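Local coordinates for lysine-sensitive aspartokinase 3 (PDB 2J0W), which phosphorylates L-aspartate with ATP in the first step of lysine biosynthesis and is feedback-inhibited by lysine, at residues S7-T12 with R34-S39. Sequence-based numbering, arbitrary orientation.
With ADP (adenosine-5'-diphosphate), chain D; ASP (aspartic acid), chain B.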
ATOM      1  N   SER A   7     -25.554  26.470 -12.711  1.00 53.71           N
ATOM      2  CA  SER A   7     -25.692  26.676 -11.259  1.00 55.87           C
ATOM      3  C   SER A   7     -26.358  25.498 -10.535  1.00 56.70           C
ATOM      4  O   SER A   7     -27.336  24.928 -11.027  1.00 60.23           O
ATOM      5  CB  SER A   7     -26.506  27.949 -10.981  1.00 51.72           C
ATOM      6  OG  SER A   7     -25.789  29.115 -11.353  1.00 65.24           O
ATOM      7  N   LYS A   8     -25.846  25.144  -9.360  1.00 52.57           N
ATOM      8  CA  LYS A   8     -26.415  24.031  -8.610  1.00 52.53           C
ATOM      9  C   LYS A   8     -26.848  24.428  -7.210  1.00 53.55           C
ATOM     10  O   LYS A   8     -26.123  25.115  -6.488  1.00 54.42           O
ATOM     11  CB  LYS A   8     -25.417  22.872  -8.543  1.00 49.85           C
ATOM     12  CG  LYS A   8     -25.933  21.615  -7.844  1.00 43.57           C
ATOM     13  CD  LYS A   8     -25.733  21.662  -6.332  1.00 39.02           C
ATOM     14  CE  LYS A   8     -26.004  20.290  -5.719  1.00 41.31           C
ATOM     15  NZ  LYS A   8     -25.592  20.166  -4.285  1.00 37.81           N
ATOM     16  N   PHE A   9     -28.040  23.981  -6.832  1.00 52.85           N
ATOM     17  CA  PHE A   9     -28.599  24.287  -5.524  1.00 48.69           C
ATOM     18  C   PHE A   9     -28.944  23.019  -4.768  1.00 43.43           C
ATOM     19  O   PHE A   9     -29.619  22.125  -5.299  1.00 40.18           O
ATOM     20  CB  PHE A   9     -29.835  25.155  -5.700  1.00 51.19           C
ATOM     21  CG  PHE A   9     -29.553  26.465  -6.373  1.00 53.00           C
ATOM     22  CD1 PHE A   9     -29.138  27.569  -5.630  1.00 52.36           C
ATOM     23  CD2 PHE A   9     -29.705  26.598  -7.754  1.00 53.06           C
ATOM     24  CE1 PHE A   9     -28.882  28.788  -6.247  1.00 50.62           C
ATOM     25  CE2 PHE A   9     -29.451  27.809  -8.384  1.00 51.70           C
ATOM     26  CZ  PHE A   9     -29.038  28.910  -7.626  1.00 53.77           C
ATOM     27  N   GLY A  10     -28.467  22.957  -3.529  1.00 43.43           N
ATOM     28  CA  GLY A  10     -28.688  21.801  -2.683  1.00 45.78           C
ATOM     29  C   GLY A  10     -29.947  21.857  -1.839  1.00 45.43           C
ATOM     30  O   GLY A  10     -30.757  22.780  -1.960  1.00 42.12           O
ATOM     31  N   GLY A  11     -30.091  20.862  -0.967  1.00 45.70           N
ATOM     32  CA  GLY A  11     -31.253  20.763  -0.099  1.00 46.44           C
ATOM     33  C   GLY A  11     -31.633  22.058   0.579  1.00 48.42           C
ATOM     34  O   GLY A  11     -32.678  22.640   0.274  1.00 47.75           O
ATOM     35  N   THR A  12     -30.784  22.514   1.496  1.00 49.77           N
ATOM     36  CA  THR A  12     -31.040  23.753   2.222  1.00 49.26           C
ATOM     37  C   THR A  12     -31.388  24.919   1.299  1.00 49.76           C
ATOM     38  O   THR A  12     -32.244  25.740   1.631  1.00 52.69           O
ATOM     39  CB  THR A  12     -29.831  24.165   3.055  1.00 44.43           C
ATOM     40  OG1 THR A  12     -28.693  24.305   2.197  1.00 58.25           O
ATOM     41  CG2 THR A  12     -29.546  23.129   4.123  1.00 28.00           C
ATOM     42  N   ARG A  34     -27.822  29.733 -17.532  1.00 58.39           N
ATOM     43  CA  ARG A  34     -28.821  29.238 -18.461  1.00 59.55           C
ATOM     44  C   ARG A  34     -29.334  27.876 -18.012  1.00 58.45           C
ATOM     45  O   ARG A  34     -30.415  27.439 -18.409  1.00 61.28           O
ATOM     46  CB  ARG A  34     -28.200  29.132 -19.848  1.00 63.69           C
ATOM     47  CG  ARG A  34     -27.506  30.419 -20.280  1.00 75.85           C
ATOM     48  CD  ARG A  34     -28.205  31.035 -21.466  1.00 85.04           C
ATOM     49  NE  ARG A  34     -29.651  31.011 -21.299  1.00 93.63           N
ATOM     50  CZ  ARG A  34     -30.488  31.789 -21.971  1.00 97.62           C
ATOM     51  NH1 ARG A  34     -30.021  32.662 -22.856  1.00101.31           N
ATOM     52  NH2 ARG A  34     -31.791  31.690 -21.761  1.00 99.23           N
ATOM     53  N   LEU A  35     -28.544  27.190 -17.198  1.00 54.75           N
ATOM     54  CA  LEU A  35     -28.948  25.884 -16.704  1.00 55.45           C
ATOM     55  C   LEU A  35     -28.867  25.828 -15.186  1.00 56.80           C
ATOM     56  O   LEU A  35     -27.839  26.165 -14.587  1.00 59.15           O
ATOM     57  CB  LEU A  35     -28.066  24.788 -17.311  1.00 57.97           C
ATOM     58  CG  LEU A  35     -28.376  23.329 -16.949  1.00 51.66           C
ATOM     59  CD1 LEU A  35     -29.797  22.938 -17.333  1.00 47.38           C
ATOM     60  CD2 LEU A  35     -27.397  22.453 -17.674  1.00 55.62           C
ATOM     61  N   VAL A  36     -29.960  25.413 -14.561  1.00 51.31           N
ATOM     62  CA  VAL A  36     -29.976  25.305 -13.116  1.00 52.73           C
ATOM     63  C   VAL A  36     -30.164  23.837 -12.761  1.00 52.33           C
ATOM     64  O   VAL A  36     -30.906  23.109 -13.429  1.00 51.34           O
ATOM     65  CB  VAL A  36     -31.116  26.149 -12.498  1.00 55.29           C
ATOM     66  CG1 VAL A  36     -31.066  26.070 -10.969  1.00 53.03           C
ATOM     67  CG2 VAL A  36     -30.984  27.589 -12.957  1.00 50.91           C
ATOM     68  N   VAL A  37     -29.473  23.400 -11.719  1.00 47.81           N
ATOM     69  CA  VAL A  37     -29.566  22.025 -11.287  1.00 50.07           C
ATOM     70  C   VAL A  37     -30.015  22.034  -9.841  1.00 52.14           C
ATOM     71  O   VAL A  37     -29.373  22.650  -8.990  1.00 55.03           O
ATOM     72  CB  VAL A  37     -28.204  21.331 -11.439  1.00 54.92           C
ATOM     73  CG1 VAL A  37     -28.230  19.950 -10.811  1.00 51.82           C
ATOM     74  CG2 VAL A  37     -27.864  21.230 -12.912  1.00 50.67           C
ATOM     75  N   LEU A  38     -31.131  21.368  -9.563  1.00 51.33           N
ATOM     76  CA  LEU A  38     -31.658  21.337  -8.204  1.00 49.39           C
ATOM     77  C   LEU A  38     -31.672  19.953  -7.605  1.00 44.59           C
ATOM     78  O   LEU A  38     -31.874  18.970  -8.309  1.00 43.21           O
ATOM     79  CB  LEU A  38     -33.093  21.852  -8.170  1.00 59.04           C
ATOM     80  CG  LEU A  38     -33.438  23.265  -8.625  1.00 60.45           C
ATOM     81  CD1 LEU A  38     -34.948  23.437  -8.511  1.00 55.28           C
ATOM     82  CD2 LEU A  38     -32.705  24.294  -7.774  1.00 62.30           C
ATOM     83  N   SER A  39     -31.440  19.898  -6.301  1.00 40.37           N
ATOM     84  CA  SER A  39     -31.496  18.656  -5.551  1.00 39.67           C
ATOM     85  C   SER A  39     -32.908  18.781  -5.005  1.00 42.88           C
ATOM     86  O   SER A  39     -33.567  19.792  -5.229  1.00 43.21           O
ATOM     87  CB  SER A  39     -30.525  18.662  -4.361  1.00 42.81           C
ATOM     88  OG  SER A  39     -29.162  18.640  -4.742  1.00 41.75           O
TER
HETATM   89  PB  ADP D 820     -25.571  20.577  -0.433  1.00 54.19           P
HETATM   90  O1B ADP D 820     -25.465  22.022  -0.739  1.00 58.10           O
HETATM   91  O2B ADP D 820     -27.004  20.105  -0.388  1.00 57.23           O
HETATM   92  O3B ADP D 820     -24.740  19.714  -1.439  1.00 61.57           O
HETATM   93  PA  ADP D 820     -24.182  19.250   1.751  1.00 48.62           P
HETATM   94  O1A ADP D 820     -24.672  19.052   3.137  1.00 40.42           O
HETATM   95  O2A ADP D 820     -24.199  18.046   0.866  1.00 47.24           O
HETATM   96  O3A ADP D 820     -24.991  20.401   1.042  1.00 40.30           O
HETATM   97  O5' ADP D 820     -22.694  19.819   2.010  1.00 49.04           O
HETATM   98  C5' ADP D 820     -22.290  21.105   2.577  1.00 39.04           C
HETATM   99  C4' ADP D 820     -21.571  20.802   3.880  1.00 39.60           C
HETATM  100  O4' ADP D 820     -20.388  19.954   3.817  1.00 46.89           O
HETATM  101  C3' ADP D 820     -21.094  21.953   4.726  1.00 48.89           C
HETATM  102  O3' ADP D 820     -22.320  22.540   5.219  1.00 52.51           O
HETATM  103  C2' ADP D 820     -20.248  21.222   5.747  1.00 46.84           C
HETATM  104  O2' ADP D 820     -21.043  20.681   6.789  1.00 53.91           O
HETATM  105  C1' ADP D 820     -19.592  20.135   4.975  1.00 50.60           C
HETATM  106  N9  ADP D 820     -18.082  20.303   4.724  1.00 54.44           N
HETATM  107  C8  ADP D 820     -17.222  19.295   4.988  1.00 55.18           C
HETATM  108  N7  ADP D 820     -15.956  19.556   4.736  1.00 55.99           N
HETATM  109  C5  ADP D 820     -15.990  20.812   4.268  1.00 52.39           C
HETATM  110  C6  ADP D 820     -14.913  21.667   3.826  1.00 55.22           C
HETATM  111  N6  ADP D 820     -13.674  21.318   3.792  1.00 55.44           N
HETATM  112  N1  ADP D 820     -15.319  22.946   3.402  1.00 59.68           N
HETATM  113  C2  ADP D 820     -16.659  23.369   3.418  1.00 57.86           C
HETATM  114  N3  ADP D 820     -17.673  22.560   3.841  1.00 52.07           N
HETATM  115  C4  ADP D 820     -17.302  21.321   4.249  1.00 49.01           C
HETATM  116  N   ASP B 502     -30.881  14.600  -3.411  1.00 42.44           N
HETATM  117  CA  ASP B 502     -29.754  13.680  -3.274  1.00 41.90           C
HETATM  118  C   ASP B 502     -29.454  13.566  -1.764  1.00 39.52           C
HETATM  119  O   ASP B 502     -30.266  14.082  -0.957  1.00 41.29           O
HETATM  120  CB  ASP B 502     -28.547  14.205  -4.113  1.00 43.10           C
HETATM  121  CG  ASP B 502     -27.875  15.511  -3.637  1.00 49.88           C
HETATM  122  OD1 ASP B 502     -28.329  16.078  -2.594  1.00 40.29           O
HETATM  123  OD2 ASP B 502     -26.886  15.983  -4.307  1.00 53.01           O
HETATM  124  OXT ASP B 502     -28.375  12.985  -1.399  1.00 42.23           O
HETATM  125  O   HOH W   1     -27.262  18.685  -2.817  1.00 42.76           O
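Strand segments 7-9 and 34-38 run parallel, their axes 21° apart, joined by four hydrogen bonds, S7 N to L35 O, V37 N to S7 O, F9 N to V37 O and S39 N to F9 O, the last of them taking the pairing one residue beyond strand 34-38. On one face the F9 ring lies beside both valine and leucine methyls: V36 CG1 meets the ring edge near its plane, 3.5 Å from F9 CE2, while L38 CD2 packs 3.6 Å from F9 CB. F9 also stacks on W220 of strand 216-221, the neighbour on the other side of strand 5-9, and L38 packs against helix 108-131. K8 and V37 share the other face, K8 CG 4.1 Å from V37 CG1. The strands are the two arms of a beta-alpha-beta crossover through helix 17-27 in the amino acid kinase fold, and their C-terminal ends open into the active site. With CG anti to the backbone N (chi1 -177°) and a bend at chi2, K8 runs forward past S39 OG to bring NZ 3.0 Å from ADP O3B; D202 pairs with the same ammonium. One water accepts from K8 NZ at 2.7 Å and also bonds S39 OG; ADP O2B and OD1 of the bound aspartate are both within its reach, though it need not donate to both at once. S39 OG additionally bonds S201. G11 N donates to ADP O2B at 3.2 Å, and at G10 a side chain would collide with that oxygen. A methionine in place of K8 would probably leave the beta-phosphate without this positive partner and D202 without its mate. S39 OG lies 3.4 Å from OD1 of the bound aspartate, whose carboxylate points toward the nucleotide.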